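Local coordinates for protein of unknown function (DUF1255) (PDB 3EO6) that is of unknown function but probably acts as a small cupin-type nucleoside phosphorylase, splitting purine and pyrimidine nucleosides with phosphate, at residues Y92-E95 against P99-Y102. Residues are numbered along the deposited sequence; the frame is centred on the assembly and turned at random.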
loop_
_atom_site.group_PDB
_atom_site.type_symbol
_atom_site.label_atom_id
_atom_site.label_comp_id
_atom_site.label_asym_id
_atom_site.label_seq_id
_atom_site.Cartn_x
_atom_site.Cartn_y
_atom_site.Cartn_z
ATOM N N TYR A 92 7.454 0.966 -21.593
ATOM C CA TYR A 92 6.030 1.036 -21.674
ATOM C C TYR A 92 5.527 2.204 -20.839
ATOM O O TYR A 92 6.234 2.697 -19.963
ATOM C CB TYR A 92 5.372 -0.274 -21.247
ATOM C CG TYR A 92 5.610 -0.734 -19.822
ATOM C CD1 TYR A 92 6.735 -1.463 -19.484
ATOM C CD2 TYR A 92 4.682 -0.491 -18.830
ATOM C CE1 TYR A 92 6.915 -1.953 -18.206
ATOM C CE2 TYR A 92 4.840 -0.983 -17.547
ATOM C CZ TYR A 92 5.957 -1.721 -17.215
ATOM O OH TYR A 92 6.102 -2.251 -15.963
ATOM N N ARG A 93 4.329 2.659 -21.124
ATOM C CA ARG A 93 3.663 3.664 -20.304
ATOM C C ARG A 93 2.429 3.102 -19.673
ATOM O O ARG A 93 1.683 2.325 -20.275
ATOM C CB ARG A 93 3.319 4.895 -21.122
ATOM C CG ARG A 93 4.521 5.776 -21.436
ATOM C CD ARG A 93 4.202 6.754 -22.527
ATOM N NE ARG A 93 5.157 7.831 -22.689
ATOM C CZ ARG A 93 6.284 7.726 -23.324
ATOM N NH1 ARG A 93 6.643 6.619 -23.941
ATOM N NH2 ARG A 93 7.071 8.810 -23.342
ATOM N N LEU A 94 2.171 3.542 -18.451
ATOM C CA LEU A 94 0.877 3.403 -17.807
ATOM C C LEU A 94 0.336 4.818 -17.596
ATOM O O LEU A 94 0.927 5.637 -16.912
ATOM C CB LEU A 94 0.963 2.689 -16.450
ATOM C CG LEU A 94 1.365 1.225 -16.506
ATOM C CD1 LEU A 94 1.553 0.667 -15.112
ATOM C CD2 LEU A 94 0.315 0.397 -17.259
ATOM N N GLU A 95 -0.845 5.062 -18.191
ATOM C CA GLU A 95 -1.614 6.272 -17.907
ATOM C C GLU A 95 -2.721 5.857 -16.957
ATOM O O GLU A 95 -3.614 5.136 -17.316
ATOM C CB GLU A 95 -2.187 6.913 -19.146
ATOM C CG GLU A 95 -3.126 8.069 -18.794
ATOM C CD GLU A 95 -3.564 8.914 -19.952
ATOM O OE1 GLU A 95 -3.714 8.366 -21.061
ATOM O OE2 GLU A 95 -3.782 10.126 -19.745
ATOM N N PRO A 99 -6.712 5.547 -9.536
ATOM C CA PRO A 99 -5.576 4.913 -8.830
ATOM C C PRO A 99 -5.536 3.419 -9.020
ATOM O O PRO A 99 -6.576 2.744 -8.844
ATOM C CB PRO A 99 -5.838 5.231 -7.390
ATOM C CG PRO A 99 -6.670 6.483 -7.385
ATOM C CD PRO A 99 -7.445 6.447 -8.667
ATOM N N LEU A 100 -4.379 2.928 -9.428
ATOM C CA LEU A 100 -4.249 1.583 -9.889
ATOM C C LEU A 100 -3.611 0.730 -8.802
ATOM O O LEU A 100 -2.469 0.987 -8.401
ATOM C CB LEU A 100 -3.393 1.533 -11.168
ATOM C CG LEU A 100 -3.462 0.298 -11.976
ATOM C CD1 LEU A 100 -4.782 0.164 -12.665
ATOM C CD2 LEU A 100 -2.306 0.243 -13.003
ATOM N N ASP A 101 -4.336 -0.298 -8.340
ATOM C CA ASP A 101 -3.788 -1.319 -7.482
ATOM C C ASP A 101 -3.468 -2.527 -8.342
ATOM O O ASP A 101 -4.356 -3.004 -9.058
ATOM C CB ASP A 101 -4.821 -1.769 -6.405
ATOM C CG ASP A 101 -5.050 -0.741 -5.344
ATOM O OD1 ASP A 101 -4.199 -0.717 -4.411
ATOM O OD2 ASP A 101 -6.050 -0.002 -5.401
ATOM N N TYR A 102 -2.257 -3.048 -8.260
ATOM C CA TYR A 102 -1.897 -4.191 -9.066
ATOM C C TYR A 102 -0.832 -4.998 -8.391
ATOM O O TYR A 102 -0.076 -4.495 -7.581
ATOM C CB TYR A 102 -1.447 -3.748 -10.485
ATOM C CG TYR A 102 -0.280 -2.780 -10.568
ATOM C CD1 TYR A 102 -0.499 -1.419 -10.425
ATOM C CD2 TYR A 102 0.980 -3.197 -10.862
ATOM C CE1 TYR A 102 0.524 -0.502 -10.609
ATOM C CE2 TYR A 102 2.023 -2.293 -11.032
ATOM C CZ TYR A 102 1.792 -0.940 -10.926
ATOM O OH TYR A 102 2.742 0.013 -11.145
#
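In the cupin beta-sandwich of this chain, the two antiparallel sheets meet face to face, and L94 closes on L100 and Y102 between them. Strand 92-96 belongs to the four-stranded sheet, between strands 46-50 and 64-68; strand 99-105 belongs to the six-stranded one, between strands 37-43 and 56-61. Only a short link joins the two strands, yet no hydrogen bond ties 92-95 to 99-102: the CA atoms of L94 and L100 stand 9.6 Å apart, and the segments meet through side chains, in light van der Waals contact. L94 reaches across with one methyl. Its chi1 (-67°) sets CG anti to the carbonyl carbon, and an extended chi2 (174°) carries CD1 on toward the other sheet, where CD1 of L94 comes to 4.4 Å from CD2 of L100. The aromatic ring of Y102 enters the interior from the direction opposite to L94, its OH leading. L43 and L50 also pack on L94, while V60 and A65 pack on L100, so the contact is part of the buried apolar filling of the sandwich. On the outward side of strand 99-105, D101 turns away from L94 and forms a salt bridge with R28 of the second subunit. Within the sandwich, CD1 of L94 meets the phenol end of Y102 obliquely, 4.5 Å from CZ and 4.2 Å from OH.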